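Local structure of member of s1p family of ribosomal proteins (Pyrococcus furiosus, 5YH1) at residues A[57-62]-A[98-103]; A[61-66]-A[136-141]; A[72-77]-A[202-207]; A[111-116]-A[148-153]; A[132-137]-A[157-162]. The protein probably acts as an exonuclease on nucleic acids, as RecJ-like members of the DHH family do, and binds manganese in the DHH domain described here. All coordinates share one frame; numbering follows the deposited sequence.

Contact 1: residues A[57-62]-A[98-103]; sequences PIILRH and KRRPSR
Arg99 brings its guanidinium edge-on to the His62 ring, and NH1 donates to His62 NE2 at 3.2 Å with the two flat groups only 23° apart. The histidine gets there with CG tucked between its own backbone N and carbonyl carbon (chi1 67°); the arginine bends at chi3, and its NE pairs with Glu76. Pro101 lies alongside the histidine and sets its CA over the ring face in a CH-pi contact, 4.2 Å from the ring centroid. On the other side of the strands, which carries Ile59 and Arg61, Arg100 CB sits 3.5 Å above the Arg61 guanidinium plane, over its centre. Asp115 forms salt bridges with both Arg61 NE and Arg100 NH1, which probably offsets the closeness of the two cations. Five backbone hydrogen bonds, running from Lys98 N to Ile58 O through to Ser102 N to His62 O, fix the register. Such pairing places outer strand 97-102 beside 58-63 in the parallel, Rossmann-like sheet of a DHH domain.

Contact 2: residues A[61-66]-A[136-141]; sequences RHHADT and VDNGGT. With MN (manganese (II) ion), chain F.
His63 and Asp137 touch where two neighbouring parallel strands of the DHH domain run out into loops, the usual place for the metal site of such a fold. The last backbone bonds of the strand pair are Val136 N to Arg61 O, 2.8 Å, and His63 N to Val136 O. Beyond them the chain turns through an inverse gamma turn at Ala64 into Asp65, the N-cap of helix 66-86, whose OD1 accepts from Gly68 N. The His63 carbonyl is claimed chiefly by His62: ND1 donates to His63 O at 2.8 Å, nearly straight at 173° and in the plane of its own ring, but from above the carbonyl plane. His63 itself, with CG anti to the backbone N (chi1 -171°), lays CB 3.3 Å from Asp137 OD2 and tilts its ring 65° to that carboxylate, with Asp65 OD2 at the ring edge. An alanine here keeps the CB contact but takes away the imidazole, and would probably open a gap beside the carboxylates of Asp65 and Asp137. A metal-bound water lies between the two acids, 2.7 Å from Asp65 OD2 and also close to Asp137 OD2; it probably cannot donate fully to every acceptor around it. The manganese is completed by Asp67, His163, Asp229 and a second water, and Asp137 grips it through one oxygen: OD1 is 2.3 Å from the ion, OD2 3.2 Å.

Contact 3: residues A[72-77]-A[202-207]; sequences GVALET and LATEVA
Leu75 reaches across from its helix to lie against Ala203, Val206 and Ala207, and this one side chain carries most of the apolar contact between segments 72-77 and 202-207. Its CG, anti to the carbonyl carbon (chi1 -67°), leans toward the partner helix, where the two methyls divide the work. CD1 rests against Ala203 CB at 3.8 Å, whereas CD2 is directed over the backbone of the facing helix, 3.5 Å from Ala203 O, and also meets Val206 CG1 at 3.9 Å. The leucine thus spans one turn of the partner, between Ala203 and Ala207, whose methyl groups both point toward helix 72-77. Ala207 CB comes down on the Ala74 carbonyl, 3.6 Å from its O. In return, Ala74 points its own methyl at Thr204, whose CB is directed away while OG1 turns back to within 3.7 Å of Ala74 CB. That hydroxyl is hydrogen-bonded to Gly200 O, a turn earlier in its own helix. No hydrogen bond joins the two segments. The small residues instead let the helices close in, their axes 8.2 Å apart and running almost parallel at 6°. Among its neighbours, the pair rests on the central sheet, where Ile161 of strand 158-161 touches Leu75, Leu202 and Val206; Leu221 of helix 221-229 packs on Ala74 and Thr204, and Ile218 of helix 215-218 on Thr204 and Ala207.

Contact 4: residues A[111-116]-A[148-153]; sequences DVLKDI and YKRLKA
Two helix segments, 111-116 and 148-152, run side by side in nearly the same direction, 14° apart, with axes 10.1 Å from each other; Ile116 and Leu151 are the residues whose CA atoms come nearest. At that separation the space between them is bridged by branched side chains. Val112 meets Leu151 by CG2, which lies 3.7 Å from Leu151 CG; this methyl, anti to the backbone N, is the one put forward when chi1 is 72°. One turn further along, Ile116 presses CG1 against Leu151 CD2 at 3.8 Å, and Leu151 therefore touches two side chains of the facing helix. The isoleucine also sends CD1 to Arg150 CB, 3.9 Å away, the two side chains crossing at about a right angle. Arg150 runs extended from CG to NE, and its CD passes 4.1 Å from Leu113 CD2. The arginine meets helix 109-126 mainly through its aliphatic part, with Leu113 CD2 also near the edge of the guanidinium. Its charged end reaches a second subunit, another copy of the protein: NE and NH2 form salt bridges with Glu263 and Glu299 of that subunit, while NH1 bonds to Pro146 O of its own chain. Within the subunit no hydrogen bond joins the two segments; the chemistry implies a divided arginine, its methylenes in apolar contact here and its guanidinium in salt bridges to the second subunit.

Contact 5: residues A[132-137]-A[157-162]; sequences LVVIVD and KIVVID. With MN (manganese (II) ion), chain F.
Val134 and Val159 stand side by side at the tight centre of this contact, Val134 CG2 lying 4.2 Å from Val159 CB on a strand pair closed by five backbone hydrogen bonds. The regularity of the bonding is plain from Val159 N to Val133 O and Ile135 N to Val159 O, each 2.8 Å. Buried valines and isoleucines fill both faces, Val134, Val136, Val159 and Ile161 on one, Val133, Ile135, Ile158 and Val160 on the other. The solvent side is at the start of the pair, and only in Lys157: buried Leu132, its CG anti to the backbone N (chi1 175°), still sets CD1 3.6 Å from Lys157 O, while the extended lysine chain leads away into an exposed position. At the opposite end the contact turns polar. Asp137 N donates to Ile161 O at 2.9 Å, and the Asp162 carboxylate comes up beside the Asp137 backbone, OD1 being 3.2 Å from Asp137 C. The two carboxylate planes stand 82° apart. Asp162 OD1 accepts from His164 ND1 and OD2 from Gly140 N; an alanine in its place would probably leave both donors without a mate and His164 free to turn. Strand 132-136, helix 145-152 and strand 158-161 form a beta-alpha-beta unit, and its second strand leads straight into Asp162-His163-His164, the DHH signature of the family, beside the manganese site.

In the fold
Contacts 1, 2 and 5 join four of the five strands of one parallel sheet, in the order 97-102, 58-63, 132-136 and 158-161; their centres are about 9 Å apart. Contact 1 closes before contact 5 opens along the chain, while contact 2 ties strand 58-63 to the end of strand 132-136. Helix contacts 3 and 4 cover different sides of this sheet, with centres about 23 Å apart and no touch between them, though contact 4 falls within the stretch of chain that contact 3 spans. Salt bridges from contact 1 reach the helices of both. In this worked case of an alpha/beta sandwich, helices clamp the sheet, and the strand ends it aligns supply part of the manganese site, which Asp67 and Asp229 from helices complete.

Contact 1: residues A[57-62]-A[98-103]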
# COMPACT_ATOMS: atom_id res chain seq x y z
N PRO A 57 0.28 -4.63 -27.37
CA PRO A 57 0.33 -3.65 -26.29
C PRO A 57 1.74 -3.18 -25.98
O PRO A 57 2.71 -3.86 -26.32
CB PRO A 57 -0.27 -4.38 -25.08
CG PRO A 57 -0.28 -5.82 -25.42
CD PRO A 57 -0.19 -5.96 -26.91
N ILE A 58 1.83 -2.01 -25.36
CA ILE A 58 3.08 -1.43 -24.94
C ILE A 58 2.99 -1.08 -23.46
O ILE A 58 2.01 -0.48 -23.02
CB ILE A 58 3.39 -0.16 -25.76
CG1 ILE A 58 3.63 -0.53 -27.22
CG2 ILE A 58 4.58 0.60 -25.18
CD1 ILE A 58 3.78 0.67 -28.14
N ILE A 59 4.01 -1.47 -22.71
CA ILE A 59 4.20 -0.98 -21.34
C ILE A 59 5.38 -0.04 -21.35
O ILE A 59 6.49 -0.43 -21.75
CB ILE A 59 4.55 -2.10 -20.35
CG1 ILE A 59 3.55 -3.22 -20.40
CG2 ILE A 59 4.62 -1.53 -18.93
CD1 ILE A 59 4.01 -4.40 -19.57
N LEU A 60 5.15 1.18 -20.89
CA LEU A 60 6.22 2.16 -20.73
C LEU A 60 6.46 2.42 -19.24
O LEU A 60 5.60 2.96 -18.55
CB LEU A 60 5.88 3.45 -21.48
CG LEU A 60 7.04 4.41 -21.75
CD1 LEU A 60 6.69 5.40 -22.84
CD2 LEU A 60 7.46 5.16 -20.50
N ARG A 61 7.64 2.03 -18.76
CA ARG A 61 8.09 2.29 -17.40
C ARG A 61 9.06 3.46 -17.42
O ARG A 61 9.96 3.49 -18.27
CB ARG A 61 8.84 1.09 -16.84
CG ARG A 61 7.95 -0.03 -16.36
CD ARG A 61 7.76 0.07 -14.86
NE ARG A 61 6.72 -0.83 -14.39
CZ ARG A 61 6.02 -0.63 -13.27
NH1 ARG A 61 6.26 0.42 -12.50
NH2 ARG A 61 5.10 -1.50 -12.92
N HIS A 62 8.90 4.39 -16.49
CA HIS A 62 9.82 5.51 -16.35
C HIS A 62 10.07 5.88 -14.90
O HIS A 62 9.19 5.75 -14.05
CB HIS A 62 9.33 6.74 -17.13
CG HIS A 62 8.07 7.34 -16.59
ND1 HIS A 62 8.05 8.17 -15.49
CD2 HIS A 62 6.78 7.25 -17.01
CE1 HIS A 62 6.82 8.55 -15.24
NE2 HIS A 62 6.03 8.01 -16.15
N LYS A 98 0.13 1.40 -21.62
CA LYS A 98 0.19 1.66 -20.20
C LYS A 98 1.49 2.36 -19.83
O LYS A 98 2.56 1.91 -20.22
CB LYS A 98 0.11 0.34 -19.42
CG LYS A 98 -1.21 -0.40 -19.60
CD LYS A 98 -2.33 0.34 -18.88
CE LYS A 98 -3.69 -0.07 -19.41
NZ LYS A 98 -3.98 -1.49 -19.15
N ARG A 99 1.38 3.45 -19.07
CA ARG A 99 2.54 4.15 -18.55
C ARG A 99 2.56 3.97 -17.03
O ARG A 99 1.58 4.28 -16.36
CB ARG A 99 2.49 5.63 -18.95
CG ARG A 99 3.72 6.43 -18.55
CD ARG A 99 3.71 7.84 -19.12
NE ARG A 99 2.48 8.56 -18.77
CZ ARG A 99 2.21 9.10 -17.59
NH1 ARG A 99 3.08 9.03 -16.61
NH2 ARG A 99 1.06 9.72 -17.39
N ARG A 100 3.68 3.48 -16.50
CA ARG A 100 3.82 3.18 -15.07
C ARG A 100 5.11 3.76 -14.52
O ARG A 100 6.19 3.37 -14.95
CB ARG A 100 3.81 1.68 -14.85
CG ARG A 100 2.49 1.04 -15.24
CD ARG A 100 2.49 -0.47 -15.09
NE ARG A 100 1.20 -0.99 -15.54
CZ ARG A 100 1.01 -2.15 -16.17
NH1 ARG A 100 2.01 -2.99 -16.43
NH2 ARG A 100 -0.22 -2.47 -16.55
N PRO A 101 5.01 4.70 -13.55
CA PRO A 101 6.24 5.21 -12.96
C PRO A 101 6.91 4.19 -12.05
O PRO A 101 6.25 3.32 -11.50
CB PRO A 101 5.77 6.42 -12.14
CG PRO A 101 4.42 6.75 -12.64
CD PRO A 101 3.83 5.45 -13.09
N SER A 102 8.23 4.32 -11.93
CA SER A 102 9.04 3.56 -11.01
C SER A 102 9.71 4.57 -10.10
O SER A 102 10.41 5.46 -10.58
CB SER A 102 10.11 2.76 -11.76
OG SER A 102 9.52 1.72 -12.52
N ARG A 103 9.47 4.45 -8.80
CA ARG A 103 10.06 5.35 -7.83
C ARG A 103 11.53 5.00 -7.61
O ARG A 103 12.34 5.86 -7.35
CB ARG A 103 9.26 5.32 -6.51

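Contact 2: residues A[61-66]-A[136-141]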
# COMPACT_ATOMS: atom_id res chain seq x y z
N ARG A 61 7.64 2.03 -18.76
CA ARG A 61 8.09 2.29 -17.40
C ARG A 61 9.06 3.46 -17.42
O ARG A 61 9.96 3.49 -18.27
CB ARG A 61 8.84 1.09 -16.84
CG ARG A 61 7.95 -0.03 -16.36
CD ARG A 61 7.76 0.07 -14.86
NE ARG A 61 6.72 -0.83 -14.39
CZ ARG A 61 6.02 -0.63 -13.27
NH1 ARG A 61 6.26 0.42 -12.50
NH2 ARG A 61 5.10 -1.50 -12.92
N HIS A 62 8.90 4.39 -16.49
CA HIS A 62 9.82 5.51 -16.35
C HIS A 62 10.07 5.88 -14.90
O HIS A 62 9.19 5.75 -14.05
CB HIS A 62 9.33 6.74 -17.13
CG HIS A 62 8.07 7.34 -16.59
ND1 HIS A 62 8.05 8.17 -15.49
CD2 HIS A 62 6.78 7.25 -17.01
CE1 HIS A 62 6.82 8.55 -15.24
NE2 HIS A 62 6.03 8.01 -16.15
N HIS A 63 11.27 6.38 -14.63
CA HIS A 63 11.59 6.90 -13.32
C HIS A 63 10.65 8.06 -12.96
O HIS A 63 10.23 8.81 -13.84
CB HIS A 63 13.05 7.36 -13.28
CG HIS A 63 13.52 7.71 -11.91
ND1 HIS A 63 13.90 8.99 -11.56
CD2 HIS A 63 13.66 6.96 -10.80
CE1 HIS A 63 14.25 9.01 -10.29
NE2 HIS A 63 14.12 7.79 -9.81
N ALA A 64 10.31 8.17 -11.67
CA ALA A 64 9.25 9.07 -11.21
C ALA A 64 9.78 10.45 -10.82
O ALA A 64 9.46 10.95 -9.74
CB ALA A 64 8.51 8.44 -10.04
N ASP A 65 10.58 11.07 -11.68
CA ASP A 65 10.97 12.46 -11.47
C ASP A 65 10.70 13.28 -12.73
O ASP A 65 10.16 12.76 -13.71
CB ASP A 65 12.42 12.57 -10.98
CG ASP A 65 13.44 12.12 -12.01
OD1 ASP A 65 13.09 11.69 -13.13
OD2 ASP A 65 14.63 12.18 -11.67
N THR A 66 11.04 14.56 -12.69
CA THR A 66 10.68 15.47 -13.77
C THR A 66 11.18 14.96 -15.12
O THR A 66 10.41 14.88 -16.07
CB THR A 66 11.18 16.90 -13.48
OG1 THR A 66 10.40 17.47 -12.42
CG2 THR A 66 11.03 17.79 -14.72
N VAL A 136 12.44 3.88 -19.50
CA VAL A 136 12.91 5.24 -19.79
C VAL A 136 13.40 5.91 -18.52
O VAL A 136 12.72 5.88 -17.48
CB VAL A 136 11.78 6.07 -20.40
CG1 VAL A 136 12.24 7.49 -20.71
CG2 VAL A 136 11.24 5.39 -21.65
N ASP A 137 14.58 6.52 -18.61
CA ASP A 137 15.28 7.13 -17.46
C ASP A 137 15.68 6.11 -16.38
O ASP A 137 16.18 6.47 -15.31
CB ASP A 137 14.47 8.29 -16.86
CG ASP A 137 15.33 9.21 -16.01
OD1 ASP A 137 16.47 9.53 -16.43
OD2 ASP A 137 14.88 9.58 -14.91
N ASN A 138 15.49 4.84 -16.70
CA ASN A 138 15.91 3.71 -15.89
C ASN A 138 16.26 2.66 -16.93
O ASN A 138 15.98 2.86 -18.12
CB ASN A 138 14.74 3.17 -15.05
CG ASN A 138 14.64 3.80 -13.67
OD1 ASN A 138 15.45 4.63 -13.28
ND2 ASN A 138 13.62 3.38 -12.91
N GLY A 139 16.85 1.55 -16.50
CA GLY A 139 16.95 0.37 -17.35
C GLY A 139 18.31 0.09 -17.97
O GLY A 139 18.56 -1.02 -18.44
N GLY A 140 19.18 1.08 -17.98
CA GLY A 140 20.46 0.97 -18.68
C GLY A 140 21.63 0.47 -17.86
O GLY A 140 22.78 0.67 -18.26
N THR A 141 21.36 -0.16 -16.72
CA THR A 141 22.43 -0.63 -15.83
C THR A 141 22.30 -2.09 -15.46
O THR A 141 21.29 -2.76 -15.73
CB THR A 141 22.47 0.15 -14.50
OG1 THR A 141 21.41 -0.30 -13.66
CG2 THR A 141 22.38 1.68 -14.73
MN MN F . 17.15 11.64 -15.77
O HOH W 1 15.75 11.79 -14.12
O HOH W 2 18.51 11.26 -14.05

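Contact 3: residues A[72-77]-A[202-207]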
# COMPACT_ATOMS: atom_id res chain seq x y z
N GLY A 72 8.54 10.02 -20.44
CA GLY A 72 7.42 9.11 -20.61
C GLY A 72 6.26 9.76 -21.32
O GLY A 72 5.64 9.15 -22.21
N VAL A 73 5.95 11.00 -20.95
CA VAL A 73 4.80 11.69 -21.54
C VAL A 73 5.09 12.09 -22.99
O VAL A 73 4.21 12.04 -23.83
CB VAL A 73 4.35 12.91 -20.68
CG1 VAL A 73 3.25 13.69 -21.39
CG2 VAL A 73 3.85 12.43 -19.34
N ALA A 74 6.34 12.46 -23.28
CA ALA A 74 6.75 12.70 -24.67
C ALA A 74 6.42 11.49 -25.55
O ALA A 74 5.78 11.63 -26.59
CB ALA A 74 8.24 13.01 -24.74
N LEU A 75 6.83 10.31 -25.11
CA LEU A 75 6.60 9.08 -25.88
C LEU A 75 5.12 8.74 -25.99
O LEU A 75 4.64 8.39 -27.07
CB LEU A 75 7.40 7.92 -25.28
CG LEU A 75 8.91 8.14 -25.44
CD1 LEU A 75 9.70 7.28 -24.47
CD2 LEU A 75 9.35 7.90 -26.87
N GLU A 76 4.39 8.87 -24.89
CA GLU A 76 2.94 8.63 -24.88
C GLU A 76 2.21 9.54 -25.87
O GLU A 76 1.28 9.11 -26.57
CB GLU A 76 2.38 8.80 -23.44
CG GLU A 76 0.86 8.77 -23.35
CD GLU A 76 0.32 8.74 -21.92
OE1 GLU A 76 -0.89 8.98 -21.75
OE2 GLU A 76 1.05 8.45 -20.95
N THR A 77 2.63 10.80 -25.93
CA THR A 77 1.99 11.79 -26.78
C THR A 77 2.13 11.43 -28.27
O THR A 77 1.23 11.68 -29.06
CB THR A 77 2.57 13.19 -26.50
OG1 THR A 77 2.37 13.50 -25.12
CG2 THR A 77 1.90 14.27 -27.35
N LEU A 202 16.42 12.70 -25.04
CA LEU A 202 16.44 11.49 -25.88
C LEU A 202 15.04 11.04 -26.29
O LEU A 202 14.79 10.73 -27.46
CB LEU A 202 17.09 10.35 -25.14
CG LEU A 202 18.54 10.55 -24.75
CD1 LEU A 202 18.96 9.49 -23.74
CD2 LEU A 202 19.42 10.53 -25.99
N ALA A 203 14.13 11.01 -25.32
CA ALA A 203 12.80 10.46 -25.54
C ALA A 203 11.97 11.34 -26.45
O ALA A 203 11.15 10.85 -27.23
CB ALA A 203 12.08 10.26 -24.21
N THR A 204 12.16 12.65 -26.33
CA THR A 204 11.48 13.58 -27.23
C THR A 204 11.94 13.35 -28.67
O THR A 204 11.12 13.30 -29.58
CB THR A 204 11.69 15.05 -26.82
OG1 THR A 204 11.09 15.28 -25.54
CG2 THR A 204 11.08 16.00 -27.83
N GLU A 205 13.24 13.15 -28.88
CA GLU A 205 13.74 12.87 -30.24
C GLU A 205 13.20 11.52 -30.74
O GLU A 205 12.68 11.44 -31.86
CB GLU A 205 15.26 12.91 -30.32
CG GLU A 205 15.89 14.24 -29.91
CD GLU A 205 15.64 15.41 -30.87
OE1 GLU A 205 15.00 15.24 -31.93
OE2 GLU A 205 16.10 16.53 -30.57
N VAL A 206 13.25 10.48 -29.91
CA VAL A 206 12.64 9.20 -30.30
C VAL A 206 11.18 9.41 -30.67
O VAL A 206 10.71 8.89 -31.70
CB VAL A 206 12.76 8.10 -29.23
CG1 VAL A 206 11.96 6.87 -29.64
CG2 VAL A 206 14.22 7.72 -29.01
N ALA A 207 10.46 10.17 -29.85
CA ALA A 207 9.04 10.43 -30.11
C ALA A 207 8.80 11.07 -31.48
O ALA A 207 7.81 10.76 -32.14
CB ALA A 207 8.44 11.30 -29.01

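Contact 4: residues A[111-116]-A[148-153]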
# COMPACT_ATOMS: atom_id res chain seq x y z
N ASP A 111 8.03 -4.14 -9.53
CA ASP A 111 7.50 -3.57 -10.76
C ASP A 111 7.41 -4.59 -11.89
O ASP A 111 6.37 -4.72 -12.52
CB ASP A 111 8.34 -2.38 -11.24
CG ASP A 111 8.24 -1.18 -10.30
OD1 ASP A 111 7.40 -1.19 -9.39
OD2 ASP A 111 9.01 -0.21 -10.47
N VAL A 112 8.50 -5.30 -12.17
CA VAL A 112 8.50 -6.22 -13.30
C VAL A 112 7.55 -7.41 -13.05
O VAL A 112 6.88 -7.88 -13.97
CB VAL A 112 9.92 -6.70 -13.67
CG1 VAL A 112 10.47 -7.68 -12.63
CG2 VAL A 112 9.91 -7.32 -15.05
N LEU A 113 7.46 -7.86 -11.81
CA LEU A 113 6.59 -9.00 -11.51
C LEU A 113 5.13 -8.61 -11.71
O LEU A 113 4.34 -9.38 -12.24
CB LEU A 113 6.87 -9.55 -10.11
CG LEU A 113 8.24 -10.24 -10.01
CD1 LEU A 113 8.58 -10.57 -8.57
CD2 LEU A 113 8.30 -11.50 -10.87
N LYS A 114 4.79 -7.40 -11.31
CA LYS A 114 3.46 -6.87 -11.57
C LYS A 114 3.21 -6.77 -13.10
O LYS A 114 2.16 -7.18 -13.59
CB LYS A 114 3.32 -5.51 -10.87
CG LYS A 114 1.98 -4.83 -11.03
CD LYS A 114 2.03 -3.75 -12.08
CE LYS A 114 0.71 -3.00 -12.17
NZ LYS A 114 0.68 -1.83 -11.25
N ASP A 115 4.18 -6.26 -13.84
CA ASP A 115 4.05 -6.15 -15.29
C ASP A 115 3.82 -7.54 -15.93
O ASP A 115 3.00 -7.70 -16.83
CB ASP A 115 5.32 -5.49 -15.89
CG ASP A 115 5.44 -4.01 -15.51
OD1 ASP A 115 4.43 -3.41 -15.06
OD2 ASP A 115 6.54 -3.43 -15.66
N ILE A 116 4.54 -8.55 -15.46
CA ILE A 116 4.40 -9.90 -15.99
C ILE A 116 3.02 -10.50 -15.63
O ILE A 116 2.35 -11.09 -16.48
CB ILE A 116 5.57 -10.81 -15.54
CG1 ILE A 116 6.86 -10.34 -16.20
CG2 ILE A 116 5.31 -12.28 -15.90
CD1 ILE A 116 8.13 -10.94 -15.61
N TYR A 148 15.16 -8.15 -16.47
CA TYR A 148 15.23 -8.56 -17.87
C TYR A 148 15.33 -10.08 -18.01
O TYR A 148 14.76 -10.65 -18.93
CB TYR A 148 16.38 -7.86 -18.60
CG TYR A 148 16.32 -6.34 -18.61
CD1 TYR A 148 15.10 -5.65 -18.62
CD2 TYR A 148 17.48 -5.58 -18.63
CE1 TYR A 148 15.06 -4.28 -18.64
CE2 TYR A 148 17.45 -4.20 -18.65
CZ TYR A 148 16.23 -3.55 -18.65
OH TYR A 148 16.21 -2.18 -18.67
N LYS A 149 16.03 -10.74 -17.10
CA LYS A 149 16.05 -12.21 -17.09
C LYS A 149 14.64 -12.78 -16.97
O LYS A 149 14.31 -13.75 -17.65
CB LYS A 149 16.92 -12.74 -15.96
CG LYS A 149 18.40 -12.54 -16.24
CD LYS A 149 19.24 -13.02 -15.09
CE LYS A 149 20.71 -13.02 -15.48
NZ LYS A 149 21.53 -13.70 -14.45
N ARG A 150 13.81 -12.15 -16.15
CA ARG A 150 12.43 -12.58 -16.00
C ARG A 150 11.60 -12.29 -17.24
O ARG A 150 10.85 -13.17 -17.69
CB ARG A 150 11.81 -11.95 -14.75
CG ARG A 150 12.36 -12.57 -13.48
CD ARG A 150 12.13 -11.67 -12.30
NE ARG A 150 12.61 -12.23 -11.04
CZ ARG A 150 13.88 -12.26 -10.65
NH1 ARG A 150 14.85 -11.79 -11.44
NH2 ARG A 150 14.18 -12.78 -9.47
N LEU A 151 11.73 -11.09 -17.81
CA LEU A 151 11.01 -10.79 -19.06
C LEU A 151 11.41 -11.71 -20.22
O LEU A 151 10.58 -12.08 -21.05
CB LEU A 151 11.20 -9.32 -19.46
CG LEU A 151 10.49 -8.31 -18.55
CD1 LEU A 151 10.96 -6.89 -18.85
CD2 LEU A 151 8.98 -8.40 -18.69
N LYS A 152 12.68 -12.09 -20.29
CA LYS A 152 13.15 -12.95 -21.38
C LYS A 152 12.62 -14.39 -21.27
O LYS A 152 12.47 -15.06 -22.28
CB LYS A 152 14.67 -12.90 -21.50
CG LYS A 152 15.19 -11.58 -22.09
CD LYS A 152 14.47 -11.18 -23.39
CE LYS A 152 15.21 -10.07 -24.12
NZ LYS A 152 14.49 -9.62 -25.34
N ALA A 153 12.28 -14.83 -20.07
CA ALA A 153 11.58 -16.11 -19.92
C ALA A 153 10.23 -16.09 -20.64
O ALA A 153 9.67 -17.15 -20.94
CB ALA A 153 11.40 -16.45 -18.46

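Contact 5: residues A[132-137]-A[157-162]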
# COMPACT_ATOMS: atom_id res chain seq x y z
N LEU A 132 5.46 -5.04 -25.95
CA LEU A 132 6.78 -4.43 -26.04
C LEU A 132 6.94 -3.62 -24.77
O LEU A 132 6.05 -2.84 -24.40
CB LEU A 132 6.86 -3.51 -27.26
CG LEU A 132 8.15 -2.70 -27.46
CD1 LEU A 132 9.29 -3.63 -27.83
CD2 LEU A 132 7.96 -1.63 -28.53
N VAL A 133 8.07 -3.81 -24.10
CA VAL A 133 8.41 -3.07 -22.89
C VAL A 133 9.43 -1.98 -23.22
O VAL A 133 10.50 -2.27 -23.80
CB VAL A 133 8.95 -4.02 -21.81
CG1 VAL A 133 9.41 -3.24 -20.59
CG2 VAL A 133 7.88 -5.03 -21.41
N VAL A 134 9.09 -0.74 -22.87
CA VAL A 134 9.96 0.43 -23.06
C VAL A 134 10.26 1.02 -21.69
O VAL A 134 9.33 1.43 -20.98
CB VAL A 134 9.29 1.52 -23.93
CG1 VAL A 134 10.25 2.68 -24.17
CG2 VAL A 134 8.81 0.94 -25.26
N ILE A 135 11.54 1.03 -21.32
CA ILE A 135 11.98 1.55 -20.03
C ILE A 135 12.75 2.84 -20.28
O ILE A 135 13.63 2.87 -21.15
CB ILE A 135 12.95 0.62 -19.29
CG1 ILE A 135 12.57 -0.85 -19.47
CG2 ILE A 135 13.04 1.01 -17.82
CD1 ILE A 135 11.28 -1.23 -18.77
N VAL A 136 12.44 3.88 -19.50
CA VAL A 136 12.91 5.24 -19.79
C VAL A 136 13.40 5.91 -18.52
O VAL A 136 12.72 5.88 -17.48
CB VAL A 136 11.78 6.07 -20.40
CG1 VAL A 136 12.24 7.49 -20.71
CG2 VAL A 136 11.24 5.39 -21.65
N ASP A 137 14.58 6.52 -18.61
CA ASP A 137 15.28 7.13 -17.46
C ASP A 137 15.68 6.11 -16.38
O ASP A 137 16.18 6.47 -15.31
CB ASP A 137 14.47 8.29 -16.86
CG ASP A 137 15.33 9.21 -16.01
OD1 ASP A 137 16.47 9.53 -16.43
OD2 ASP A 137 14.88 9.58 -14.91
N LYS A 157 10.23 -8.38 -25.85
CA LYS A 157 11.21 -7.45 -26.42
C LYS A 157 11.24 -6.16 -25.61
O LYS A 157 10.22 -5.74 -25.07
CB LYS A 157 10.92 -7.19 -27.89
CG LYS A 157 11.12 -8.44 -28.72
CD LYS A 157 10.91 -8.18 -30.19
CE LYS A 157 11.28 -9.41 -31.01
NZ LYS A 157 10.99 -9.17 -32.45
N ILE A 158 12.43 -5.58 -25.52
CA ILE A 158 12.70 -4.54 -24.55
C ILE A 158 13.47 -3.40 -25.22
O ILE A 158 14.52 -3.62 -25.84
CB ILE A 158 13.54 -5.09 -23.37
CG1 ILE A 158 12.82 -6.27 -22.69
CG2 ILE A 158 13.81 -4.00 -22.35
CD1 ILE A 158 13.71 -7.06 -21.75
N VAL A 159 12.93 -2.19 -25.10
CA VAL A 159 13.60 -0.95 -25.52
C VAL A 159 14.01 -0.17 -24.27
O VAL A 159 13.19 0.04 -23.37
CB VAL A 159 12.67 -0.09 -26.40
CG1 VAL A 159 13.29 1.28 -26.70
CG2 VAL A 159 12.32 -0.83 -27.68
N VAL A 160 15.27 0.26 -24.22
CA VAL A 160 15.75 1.11 -23.15
C VAL A 160 16.21 2.47 -23.69
O VAL A 160 17.02 2.53 -24.63
CB VAL A 160 16.93 0.49 -22.40
CG1 VAL A 160 17.36 1.40 -21.25
CG2 VAL A 160 16.57 -0.91 -21.88
N ILE A 161 15.69 3.54 -23.08
CA ILE A 161 16.10 4.92 -23.36
C ILE A 161 16.53 5.55 -22.02
O ILE A 161 15.69 5.92 -21.20
CB ILE A 161 14.96 5.75 -23.97
CG1 ILE A 161 14.47 5.10 -25.28
CG2 ILE A 161 15.41 7.17 -24.24
CD1 ILE A 161 13.14 5.63 -25.77
N ASP A 162 17.83 5.63 -21.79
CA ASP A 162 18.37 6.04 -20.51
C ASP A 162 19.66 6.84 -20.71
O ASP A 162 20.23 6.85 -21.81
CB ASP A 162 18.59 4.78 -19.65
CG ASP A 162 18.79 5.08 -18.18
OD1 ASP A 162 18.61 6.25 -17.76
OD2 ASP A 162 19.15 4.12 -17.44
MN MN F . 17.15 11.64 -15.77
O HOH W 1 15.75 11.79 -14.12
O HOH W 2 18.51 11.26 -14.05